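Side-chain contacts in D,D-dipeptidase/D,D-carboxypeptidase (Enterococcus faecalis, PDB 4MUQ), which is a zinc-dependent D,D-peptidase of vancomycin resistance, held here with a phosphinate analogue of D-Ala-D-Ala at its metal: residues C15-L20 against T110-D115; H168-G173 against F185-Y190. All blocks are in the same frame, centred on the assembly; numbering follows the deposited sequence.

Contact 1 (C15-L20 against T110-D115); sequences CGNLLL and TGLAID. With ZN (zinc ion), chain B; LY0 ((2R)-3-[(R)-[(1R)-1-aminoethyl](hydroxy)phosphoryl]-2-methylpropanoic acid), chain C; 2D8 ((2R)-3-[(R)-[(1S)-1-aminoethyl](hydroxy)phosphoryl]-2-methylpropanoic acid), chain D.
Across this contact Leu112 meets oxygens, not apolar side chains: its CD1 methyl lies 3.8 Å from the carbonyl O of Gly16 and 3.9 Å from that of Asn17. These two carbonyls belong to a type I turn running from Gly16 to Leu19. The other methyl of Leu112, CD2, approaches the amide oxygen OD1 of Asn17 at 4.1 Å, the two side chains crossing at about a right angle. Asn17 starts off away from Leu112, but with CG anti to the carbonyl carbon (chi1 -70°) its amide swings back to the leucine. Just before Leu112, Thr110 OG1 accepts a bond from the backbone N of Leu112 (3.0 Å, 149° at the hydrogen), an ST turn just ahead of strand 113-118. Three residues on, Asp115 grips the zinc with both carboxylate oxygens, OD1 at 2.0 Å and OD2 at 2.4 Å, well removed from the turn. The turn sits in the long loop between strands 3-9 and 35-39. Leu112 is flanked by Lys48 of strand 45-48 and Arg170 of strand 168-171, while Leu18 and Leu20 reach helix 187-194.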
ATOM      1  N   CYS A  15       4.145   9.779  -7.057  1.00 16.92           N
ATOM      2  CA  CYS A  15       5.123   8.927  -6.377  1.00 18.48           C
ATOM      3  C   CYS A  15       4.856   8.838  -4.875  1.00 17.74           C
ATOM      4  O   CYS A  15       4.358   9.790  -4.285  1.00 16.48           O
ATOM      5  CB  CYS A  15       6.538   9.478  -6.582  1.00 27.38           C
ATOM      6  SG  CYS A  15       7.049   9.671  -8.306  1.00 41.08           S
ATOM      7  N   GLY A  16       5.193   7.706  -4.254  1.00 16.40           N
ATOM      8  CA  GLY A  16       5.159   7.606  -2.798  1.00 16.56           C
ATOM      9  C   GLY A  16       4.382   6.433  -2.213  1.00 12.14           C
ATOM     10  O   GLY A  16       3.668   5.716  -2.934  1.00 13.61           O
ATOM     11  N   ASN A  17       4.501   6.260  -0.897  1.00 13.59           N
ATOM     12  CA  ASN A  17       3.863   5.136  -0.203  1.00 13.45           C
ATOM     13  C   ASN A  17       2.345   5.194  -0.170  1.00 11.45           C
ATOM     14  O   ASN A  17       1.687   4.176   0.061  1.00 10.83           O
ATOM     15  CB  ASN A  17       4.317   5.037   1.258  1.00 14.27           C
ATOM     16  CG  ASN A  17       5.751   4.592   1.415  1.00 25.37           C
ATOM     17  OD1 ASN A  17       6.351   4.032   0.501  1.00 18.90           O
ATOM     18  ND2 ASN A  17       6.299   4.811   2.608  1.00 19.95           N
ATOM     19  N   LEU A  18       1.787   6.391  -0.353  1.00 11.70           N
ATOM     20  CA  LEU A  18       0.347   6.582  -0.181  1.00 10.88           C
ATOM     21  C   LEU A  18      -0.432   6.776  -1.479  1.00 12.43           C
ATOM     22  O   LEU A  18      -1.566   7.260  -1.458  1.00 13.00           O
ATOM     23  CB  LEU A  18       0.071   7.731   0.791  1.00 11.67           C
ATOM     24  CG  LEU A  18       0.373   7.398   2.252  1.00 13.95           C
ATOM     25  CD1 LEU A  18       0.503   8.654   3.094  1.00 15.55           C
ATOM     26  CD2 LEU A  18      -0.755   6.525   2.792  1.00 14.08           C
ATOM     27  N   LEU A  19       0.142   6.368  -2.608  1.00  9.29           N
ATOM     28  CA  LEU A  19      -0.585   6.468  -3.863  1.00 10.03           C
ATOM     29  C   LEU A  19      -1.893   5.707  -3.805  1.00  9.98           C
ATOM     30  O   LEU A  19      -1.917   4.515  -3.466  1.00 11.18           O
ATOM     31  CB  LEU A  19       0.233   5.882  -5.018  1.00 11.97           C
ATOM     32  CG  LEU A  19       1.567   6.561  -5.292  1.00 11.09           C
ATOM     33  CD1 LEU A  19       2.294   5.810  -6.391  1.00 14.92           C
ATOM     34  CD2 LEU A  19       1.380   8.043  -5.665  1.00 13.54           C
ATOM     35  N   LEU A  20      -2.980   6.362  -4.191  1.00  9.95           N
ATOM     36  CA  LEU A  20      -4.228   5.650  -4.413  1.00  9.64           C
ATOM     37  C   LEU A  20      -4.307   5.229  -5.877  1.00  8.73           C
ATOM     38  O   LEU A  20      -4.451   6.075  -6.767  1.00 11.00           O
ATOM     39  CB  LEU A  20      -5.419   6.536  -4.055  1.00 10.42           C
ATOM     40  CG  LEU A  20      -6.789   5.894  -4.298  1.00 10.58           C
ATOM     41  CD1 LEU A  20      -6.947   4.603  -3.493  1.00 13.96           C
ATOM     42  CD2 LEU A  20      -7.890   6.854  -3.938  1.00 11.54           C
ATOM     43  N   THR A 110       3.327  -1.146  -8.353  1.00 11.11           N
ATOM     44  CA  THR A 110       4.050  -0.154  -7.537  1.00 12.52           C
ATOM     45  C   THR A 110       5.170  -0.758  -6.686  1.00 11.59           C
ATOM     46  O   THR A 110       5.997  -0.032  -6.141  1.00 12.46           O
ATOM     47  CB  THR A 110       3.133   0.586  -6.532  1.00 12.27           C
ATOM     48  OG1 THR A 110       2.653  -0.337  -5.549  1.00 11.24           O
ATOM     49  CG2 THR A 110       1.955   1.290  -7.226  1.00 13.81           C
ATOM     50  N   GLY A 111       5.169  -2.077  -6.520  1.00  9.50           N
ATOM     51  CA  GLY A 111       6.092  -2.700  -5.578  1.00 11.09           C
ATOM     52  C   GLY A 111       5.656  -2.624  -4.124  1.00  8.55           C
ATOM     53  O   GLY A 111       6.416  -3.032  -3.242  1.00  9.65           O
ATOM     54  N   LEU A 112       4.452  -2.107  -3.875  1.00  8.36           N
ATOM     55  CA  LEU A 112       3.920  -1.941  -2.516  1.00  8.17           C
ATOM     56  C   LEU A 112       2.899  -2.999  -2.135  1.00  8.95           C
ATOM     57  O   LEU A 112       2.443  -3.025  -0.998  1.00  9.45           O
ATOM     58  CB  LEU A 112       3.270  -0.560  -2.383  1.00  8.46           C
ATOM     59  CG  LEU A 112       4.172   0.650  -2.660  1.00  9.92           C
ATOM     60  CD1 LEU A 112       3.344   1.931  -2.636  1.00 11.61           C
ATOM     61  CD2 LEU A 112       5.334   0.757  -1.664  1.00 13.16           C
ATOM     62  N   ALA A 113       2.528  -3.867  -3.077  1.00  8.43           N
ATOM     63  CA  ALA A 113       1.471  -4.844  -2.813  1.00  9.50           C
ATOM     64  C   ALA A 113       1.983  -6.255  -2.917  1.00  9.37           C
ATOM     65  O   ALA A 113       2.817  -6.571  -3.751  1.00 10.04           O
ATOM     66  CB  ALA A 113       0.306  -4.638  -3.771  1.00 10.63           C
ATOM     67  N   ILE A 114       1.442  -7.108  -2.063  1.00  9.44           N
ATOM     68  CA  ILE A 114       1.812  -8.509  -2.073  1.00  9.90           C
ATOM     69  C   ILE A 114       0.581  -9.377  -1.857  1.00  9.61           C
ATOM     70  O   ILE A 114      -0.284  -9.066  -1.041  1.00 10.08           O
ATOM     71  CB  ILE A 114       2.924  -8.797  -1.038  1.00 11.50           C
ATOM     72  CG1 ILE A 114       3.438 -10.227  -1.205  1.00 16.45           C
ATOM     73  CG2 ILE A 114       2.458  -8.518   0.388  1.00 13.72           C
ATOM     74  CD1 ILE A 114       4.924 -10.378  -0.987  1.00 27.45           C
ATOM     75  N   ASP A 115       0.520 -10.474  -2.616  1.00  9.51           N
ATOM     76  CA  ASP A 115      -0.467 -11.522  -2.398  1.00  9.83           C
ATOM     77  C   ASP A 115       0.214 -12.625  -1.611  1.00 12.07           C
ATOM     78  O   ASP A 115       1.290 -13.094  -1.997  1.00 12.06           O
ATOM     79  CB  ASP A 115      -1.003 -12.047  -3.739  1.00 11.75           C
ATOM     80  CG  ASP A 115      -1.781 -10.989  -4.518  1.00 14.06           C
ATOM     81  OD1 ASP A 115      -2.280 -10.064  -3.901  1.00 12.39           O
ATOM     82  OD2 ASP A 115      -1.897 -11.017  -5.760  1.00 19.44           O
TER
HETATM   83 ZN    ZN B 301      -2.865  -8.885  -5.357  0.66 10.28          ZN
HETATM   84  P   LY0 C 302      -4.843  -9.554  -7.314  0.50 38.18           P
HETATM   85  C1  LY0 C 302      -4.906 -10.899  -9.571  0.50 15.46           C
HETATM   86  N1  LY0 C 302      -6.418 -11.612  -7.934  0.50 13.59           N
HETATM   87  C2  LY0 C 302      -5.086 -11.179  -8.092  0.50 37.53           C
HETATM   88  C4  LY0 C 302      -6.061  -8.363  -7.941  0.50 14.68           C
HETATM   89  C5  LY0 C 302      -5.639  -6.930  -7.823  0.50  9.33           C
HETATM   90  C6  LY0 C 302      -4.699  -6.570  -8.963  0.50  8.65           C
HETATM   91  C7  LY0 C 302      -6.886  -6.063  -7.816  0.50  8.72           C
HETATM   92  O31 LY0 C 302      -3.437  -9.031  -7.688  0.50  9.88           O
HETATM   93  O32 LY0 C 302      -4.852  -9.711  -5.758  0.50  5.61           O
HETATM   94  O61 LY0 C 302      -3.838  -5.738  -8.725  0.50 28.15           O
HETATM   95  O62 LY0 C 302      -4.859  -7.086 -10.055  0.50  5.57           O
HETATM   96  C4  2D8 D 303      -6.064  -8.354  -7.935  0.50 14.51           C
HETATM   97  C5  2D8 D 303      -5.639  -6.925  -7.821  0.50 11.43           C
HETATM   98  C6  2D8 D 303      -4.698  -6.569  -8.963  0.50 17.69           C
HETATM   99  C7  2D8 D 303      -6.886  -6.061  -7.816  0.50 16.13           C
HETATM  100  N1  2D8 D 303      -4.389 -12.146  -7.509  0.50 16.78           N
HETATM  101  P   2D8 D 303      -4.849  -9.549  -7.311  0.50  5.77           P
HETATM  102  C1  2D8 D 303      -4.917 -10.927  -9.553  0.50 23.25           C
HETATM  103  C2  2D8 D 303      -5.204 -11.154  -8.082  0.50  9.95           C
HETATM  104  O31 2D8 D 303      -3.442  -9.043  -7.703  0.50 51.75           O
HETATM  105  O32 2D8 D 303      -4.852  -9.713  -5.757  0.50 42.59           O
HETATM  106  O61 2D8 D 303      -3.838  -5.738  -8.725  0.50  5.05           O
HETATM  107  O62 2D8 D 303      -4.859  -7.086 -10.055  0.50 27.78           O

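Contact 2 (H168-G173 against F185-Y190); sequences HFRYVG and FSLEEY. With ZN (zinc ion), chain B; LY0 ((2R)-3-[(R)-[(1R)-1-aminoethyl](hydroxy)phosphoryl]-2-methylpropanoic acid), chain C; 2D8 ((2R)-3-[(R)-[(1S)-1-aminoethyl](hydroxy)phosphoryl]-2-methylpropanoic acid), chain D.
Leu187 lays its CD2 methyl over one face of the Arg170 guanidinium, 3.5 Å from NH1 and 3.9 Å from CZ, the leucine coming in roughly perpendicular to the arginine chain. Its other methyl, CD1, meets CG1 of Val172 at 3.9 Å; valine and leucine lie alongside, running in opposite senses. Both branches of one leucine are thus used, one on a flat cation and one on an aliphatic neighbour. Arg170 leaves the strand with CG opposite its backbone N (chi1 163°) and then bends at chi2 (65°), which folds NE back to the carbonyl O of Tyr171. Arg170 NE donates to Tyr171 O at 2.8 Å; the oxygen lies near the guanidinium plane, while NE stands well above the carbonyl plane. At the start of helix 187-194, with Ser186 as N-cap, Ser186 and Glu189 form a capping box: Glu189 N donates to Ser186 OG (3.2 Å), and Glu189 OE1 accepts from both N and OG of Ser186. In the same strand as Arg170, His168 binds the zinc through ND1 at 2.1 Å. Glu107 hydrogen-bonds His168 NE2 and forms a salt bridge with Arg170 NH1, while Arg170 NH2 bonds to the carbonyls of Asn17 and Leu19. The buried guanidinium therefore has polar partners for its nitrogens and an apolar cover on one face, and through Glu107 it probably helps to position the metal-binding histidine.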
ATOM      1  N   HIS A 168      -4.639 -10.128  -0.427  1.00  9.62           N
ATOM      2  CA  HIS A 168      -3.907  -9.000  -1.007  1.00  9.38           C
ATOM      3  C   HIS A 168      -3.644  -7.901   0.017  1.00  9.23           C
ATOM      4  O   HIS A 168      -4.580  -7.308   0.573  1.00 10.52           O
ATOM      5  CB  HIS A 168      -4.671  -8.468  -2.232  1.00  9.97           C
ATOM      6  CG  HIS A 168      -4.037  -7.279  -2.887  1.00  8.84           C
ATOM      7  ND1 HIS A 168      -3.532  -7.313  -4.174  1.00 10.63           N
ATOM      8  CD2 HIS A 168      -3.886  -6.006  -2.455  1.00  9.66           C
ATOM      9  CE1 HIS A 168      -3.075  -6.113  -4.491  1.00 12.07           C
ATOM     10  NE2 HIS A 168      -3.287  -5.302  -3.468  1.00  9.69           N
ATOM     11  N   PHE A 169      -2.362  -7.626   0.253  1.00  8.53           N
ATOM     12  CA  PHE A 169      -1.971  -6.637   1.262  1.00  9.66           C
ATOM     13  C   PHE A 169      -1.191  -5.510   0.627  1.00  9.25           C
ATOM     14  O   PHE A 169      -0.379  -5.724  -0.268  1.00  9.98           O
ATOM     15  CB  PHE A 169      -1.168  -7.314   2.385  1.00 10.41           C
ATOM     16  CG  PHE A 169      -2.012  -8.199   3.236  1.00 11.15           C
ATOM     17  CD1 PHE A 169      -2.561  -7.715   4.415  1.00 13.39           C
ATOM     18  CD2 PHE A 169      -2.334  -9.481   2.824  1.00 11.61           C
ATOM     19  CE1 PHE A 169      -3.385  -8.509   5.207  1.00 14.60           C
ATOM     20  CE2 PHE A 169      -3.164 -10.280   3.600  1.00 14.49           C
ATOM     21  CZ  PHE A 169      -3.689  -9.787   4.798  1.00 15.61           C
ATOM     22  N   ARG A 170      -1.457  -4.299   1.098  1.00  8.52           N
ATOM     23  CA  ARG A 170      -0.840  -3.095   0.553  1.00  9.32           C
ATOM     24  C   ARG A 170      -0.039  -2.381   1.631  1.00  8.25           C
ATOM     25  O   ARG A 170      -0.547  -2.158   2.740  1.00  9.55           O
ATOM     26  CB  ARG A 170      -1.940  -2.170   0.007  1.00  9.33           C
ATOM     27  CG  ARG A 170      -1.530  -0.709  -0.221  1.00  9.18           C
ATOM     28  CD  ARG A 170      -0.478  -0.526  -1.299  1.00  8.99           C
ATOM     29  NE  ARG A 170      -0.007   0.859  -1.253  1.00  8.96           N
ATOM     30  CZ  ARG A 170      -0.549   1.862  -1.934  1.00 10.44           C
ATOM     31  NH1 ARG A 170      -1.554   1.649  -2.771  1.00 10.05           N
ATOM     32  NH2 ARG A 170      -0.067   3.096  -1.780  1.00  9.75           N
ATOM     33  N   TYR A 171       1.215  -2.057   1.327  1.00  8.81           N
ATOM     34  CA  TYR A 171       2.016  -1.244   2.233  1.00  8.35           C
ATOM     35  C   TYR A 171       1.694   0.229   2.027  1.00  8.91           C
ATOM     36  O   TYR A 171       1.834   0.747   0.909  1.00 10.07           O
ATOM     37  CB  TYR A 171       3.496  -1.478   1.981  1.00 10.11           C
ATOM     38  CG  TYR A 171       4.393  -0.726   2.928  1.00 10.65           C
ATOM     39  CD1 TYR A 171       4.648  -1.222   4.191  1.00 12.21           C
ATOM     40  CD2 TYR A 171       4.979   0.475   2.552  1.00 12.03           C
ATOM     41  CE1 TYR A 171       5.474  -0.542   5.065  1.00 14.17           C
ATOM     42  CE2 TYR A 171       5.821   1.162   3.417  1.00 13.92           C
ATOM     43  CZ  TYR A 171       6.057   0.643   4.672  1.00 14.40           C
ATOM     44  OH  TYR A 171       6.881   1.311   5.556  1.00 16.77           O
ATOM     45  N   VAL A 172       1.287   0.901   3.109  1.00  8.26           N
ATOM     46  CA  VAL A 172       1.100   2.359   3.112  1.00  9.87           C
ATOM     47  C   VAL A 172       2.050   3.034   4.086  1.00 11.36           C
ATOM     48  O   VAL A 172       2.222   4.258   4.049  1.00 12.11           O
ATOM     49  CB  VAL A 172      -0.347   2.771   3.451  1.00 10.03           C
ATOM     50  CG1 VAL A 172      -1.285   2.391   2.316  1.00 11.80           C
ATOM     51  CG2 VAL A 172      -0.800   2.152   4.770  1.00 11.68           C
ATOM     52  N   GLY A 173       2.672   2.249   4.958  1.00 11.89           N
ATOM     53  CA  GLY A 173       3.549   2.784   5.980  1.00 12.32           C
ATOM     54  C   GLY A 173       2.842   3.066   7.293  1.00 12.65           C
ATOM     55  O   GLY A 173       1.643   3.355   7.325  1.00 14.24           O
ATOM     56  N   PHE A 185     -11.013   1.975   7.673  1.00 15.33           N
ATOM     57  CA  PHE A 185     -10.935   2.651   6.377  1.00 15.26           C
ATOM     58  C   PHE A 185     -10.301   1.796   5.302  1.00 14.43           C
ATOM     59  O   PHE A 185      -9.257   1.183   5.530  1.00 13.98           O
ATOM     60  CB  PHE A 185     -10.049   3.896   6.485  1.00 16.05           C
ATOM     61  CG  PHE A 185     -10.689   5.073   7.157  1.00 18.48           C
ATOM     62  CD1 PHE A 185     -12.065   5.200   7.245  1.00 16.48           C
ATOM     63  CD2 PHE A 185      -9.883   6.076   7.691  1.00 19.39           C
ATOM     64  CE1 PHE A 185     -12.630   6.318   7.860  1.00 20.42           C
ATOM     65  CE2 PHE A 185     -10.434   7.190   8.304  1.00 18.65           C
ATOM     66  CZ  PHE A 185     -11.806   7.310   8.392  1.00 21.32           C
ATOM     67  N   SER A 186     -10.905   1.805   4.117  1.00 12.52           N
ATOM     68  CA  SER A 186     -10.206   1.437   2.893  1.00 10.47           C
ATOM     69  C   SER A 186      -9.220   2.554   2.565  1.00 10.82           C
ATOM     70  O   SER A 186      -9.321   3.664   3.112  1.00 11.97           O
ATOM     71  CB  SER A 186     -11.198   1.302   1.740  1.00 13.64           C
ATOM     72  OG  SER A 186     -11.824   2.548   1.451  1.00 13.72           O
ATOM     73  N   LEU A 187      -8.296   2.293   1.653  1.00 10.28           N
ATOM     74  CA  LEU A 187      -7.362   3.339   1.233  1.00  9.39           C
ATOM     75  C   LEU A 187      -8.097   4.512   0.580  1.00 10.45           C
ATOM     76  O   LEU A 187      -7.703   5.665   0.772  1.00 10.03           O
ATOM     77  CB  LEU A 187      -6.253   2.783   0.332  1.00  9.93           C
ATOM     78  CG  LEU A 187      -5.155   3.789  -0.049  1.00  9.87           C
ATOM     79  CD1 LEU A 187      -4.471   4.400   1.191  1.00 10.50           C
ATOM     80  CD2 LEU A 187      -4.136   3.094  -0.927  1.00 10.22           C
ATOM     81  N   GLU A 188      -9.166   4.232  -0.167  1.00 10.18           N
ATOM     82  CA  GLU A 188     -10.015   5.288  -0.736  1.00 10.67           C
ATOM     83  C   GLU A 188     -10.522   6.228   0.355  1.00 11.54           C
ATOM     84  O   GLU A 188     -10.440   7.455   0.226  1.00 12.90           O
ATOM     85  CB  GLU A 188     -11.216   4.678  -1.467  1.00 11.32           C
ATOM     86  CG  GLU A 188     -10.901   4.104  -2.862  1.00 10.56           C
ATOM     87  CD  GLU A 188     -10.198   2.749  -2.851  1.00 11.65           C
ATOM     88  OE1 GLU A 188     -10.108   2.101  -1.785  1.00 11.38           O
ATOM     89  OE2 GLU A 188      -9.725   2.342  -3.939  1.00 11.07           O
ATOM     90  N   GLU A 189     -11.052   5.651   1.427  1.00 11.53           N
ATOM     91  CA  GLU A 189     -11.571   6.453   2.521  1.00 11.94           C
ATOM     92  C   GLU A 189     -10.475   7.264   3.203  1.00 13.54           C
ATOM     93  O   GLU A 189     -10.685   8.436   3.508  1.00 13.30           O
ATOM     94  CB  GLU A 189     -12.306   5.563   3.520  1.00 14.16           C
ATOM     95  CG  GLU A 189     -13.660   5.080   3.026  1.00 17.50           C
ATOM     96  CD  GLU A 189     -14.164   3.889   3.806  1.00 18.04           C
ATOM     97  OE1 GLU A 189     -13.541   2.813   3.689  1.00 16.15           O
ATOM     98  OE2 GLU A 189     -15.174   4.029   4.534  1.00 23.01           O
ATOM     99  N   TYR A 190      -9.318   6.647   3.431  1.00 12.15           N
ATOM    100  CA  TYR A 190      -8.210   7.341   4.080  1.00 12.16           C
ATOM    101  C   TYR A 190      -7.721   8.516   3.228  1.00 12.47           C
ATOM    102  O   TYR A 190      -7.384   9.579   3.750  1.00 12.65           O
ATOM    103  CB  TYR A 190      -7.061   6.377   4.384  1.00 11.73           C
ATOM    104  CG  TYR A 190      -5.961   7.011   5.204  1.00 10.70           C
ATOM    105  CD1 TYR A 190      -6.213   7.488   6.478  1.00 13.08           C
ATOM    106  CD2 TYR A 190      -4.664   7.132   4.703  1.00 11.45           C
ATOM    107  CE1 TYR A 190      -5.215   8.080   7.237  1.00 14.61           C
ATOM    108  CE2 TYR A 190      -3.652   7.716   5.464  1.00 12.01           C
ATOM    109  CZ  TYR A 190      -3.942   8.186   6.728  1.00 13.36           C
ATOM    110  OH  TYR A 190      -2.963   8.764   7.511  1.00 15.89           O
TER
HETATM  111 ZN    ZN B 301      -2.865  -8.885  -5.357  0.66 10.28          ZN
HETATM  112  P   LY0 C 302      -4.843  -9.554  -7.314  0.50 38.18           P
HETATM  113  C1  LY0 C 302      -4.906 -10.899  -9.571  0.50 15.46           C
HETATM  114  N1  LY0 C 302      -6.418 -11.612  -7.934  0.50 13.59           N
HETATM  115  C2  LY0 C 302      -5.086 -11.179  -8.092  0.50 37.53           C
HETATM  116  C4  LY0 C 302      -6.061  -8.363  -7.941  0.50 14.68           C
HETATM  117  C5  LY0 C 302      -5.639  -6.930  -7.823  0.50  9.33           C
HETATM  118  C6  LY0 C 302      -4.699  -6.570  -8.963  0.50  8.65           C
HETATM  119  C7  LY0 C 302      -6.886  -6.063  -7.816  0.50  8.72           C
HETATM  120  O31 LY0 C 302      -3.437  -9.031  -7.688  0.50  9.88           O
HETATM  121  O32 LY0 C 302      -4.852  -9.711  -5.758  0.50  5.61           O
HETATM  122  O61 LY0 C 302      -3.838  -5.738  -8.725  0.50 28.15           O
HETATM  123  O62 LY0 C 302      -4.859  -7.086 -10.055  0.50  5.57           O
HETATM  124  C4  2D8 D 303      -6.064  -8.354  -7.935  0.50 14.51           C
HETATM  125  C5  2D8 D 303      -5.639  -6.925  -7.821  0.50 11.43           C
HETATM  126  C6  2D8 D 303      -4.698  -6.569  -8.963  0.50 17.69           C
HETATM  127  C7  2D8 D 303      -6.886  -6.061  -7.816  0.50 16.13           C
HETATM  128  N1  2D8 D 303      -4.389 -12.146  -7.509  0.50 16.78           N
HETATM  129  P   2D8 D 303      -4.849  -9.549  -7.311  0.50  5.77           P
HETATM  130  C1  2D8 D 303      -4.917 -10.927  -9.553  0.50 23.25           C
HETATM  131  C2  2D8 D 303      -5.204 -11.154  -8.082  0.50  9.95           C
HETATM  132  O31 2D8 D 303      -3.442  -9.043  -7.703  0.50 51.75           O
HETATM  133  O32 2D8 D 303      -4.852  -9.713  -5.757  0.50 42.59           O
HETATM  134  O61 2D8 D 303      -3.838  -5.738  -8.725  0.50  5.05           O
HETATM  135  O62 2D8 D 303      -4.859  -7.086 -10.055  0.50 27.78           O

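In the fold
The touching residues of contact 2 are all buried, whereas contact 1 is only partly so, since Gly16 and Asn17 are partly exposed. Both reach the same antiparallel sheet, in which strands 113-118 and 168-171 are neighbours, and each strand supplies a zinc ligand. Beyond the arginine already described, the contacts join directly where Tyr171 N pairs with Leu112 O across the sheet. Their chemistry follows their settings: 15-20 against 110-115 brings the sheet up to the polar backbone of a loop, while 168-173 against 185-190 sets a helix on its charged and aliphatic side chains. Arg170 thus links the loop, the sheet and helix 187-194.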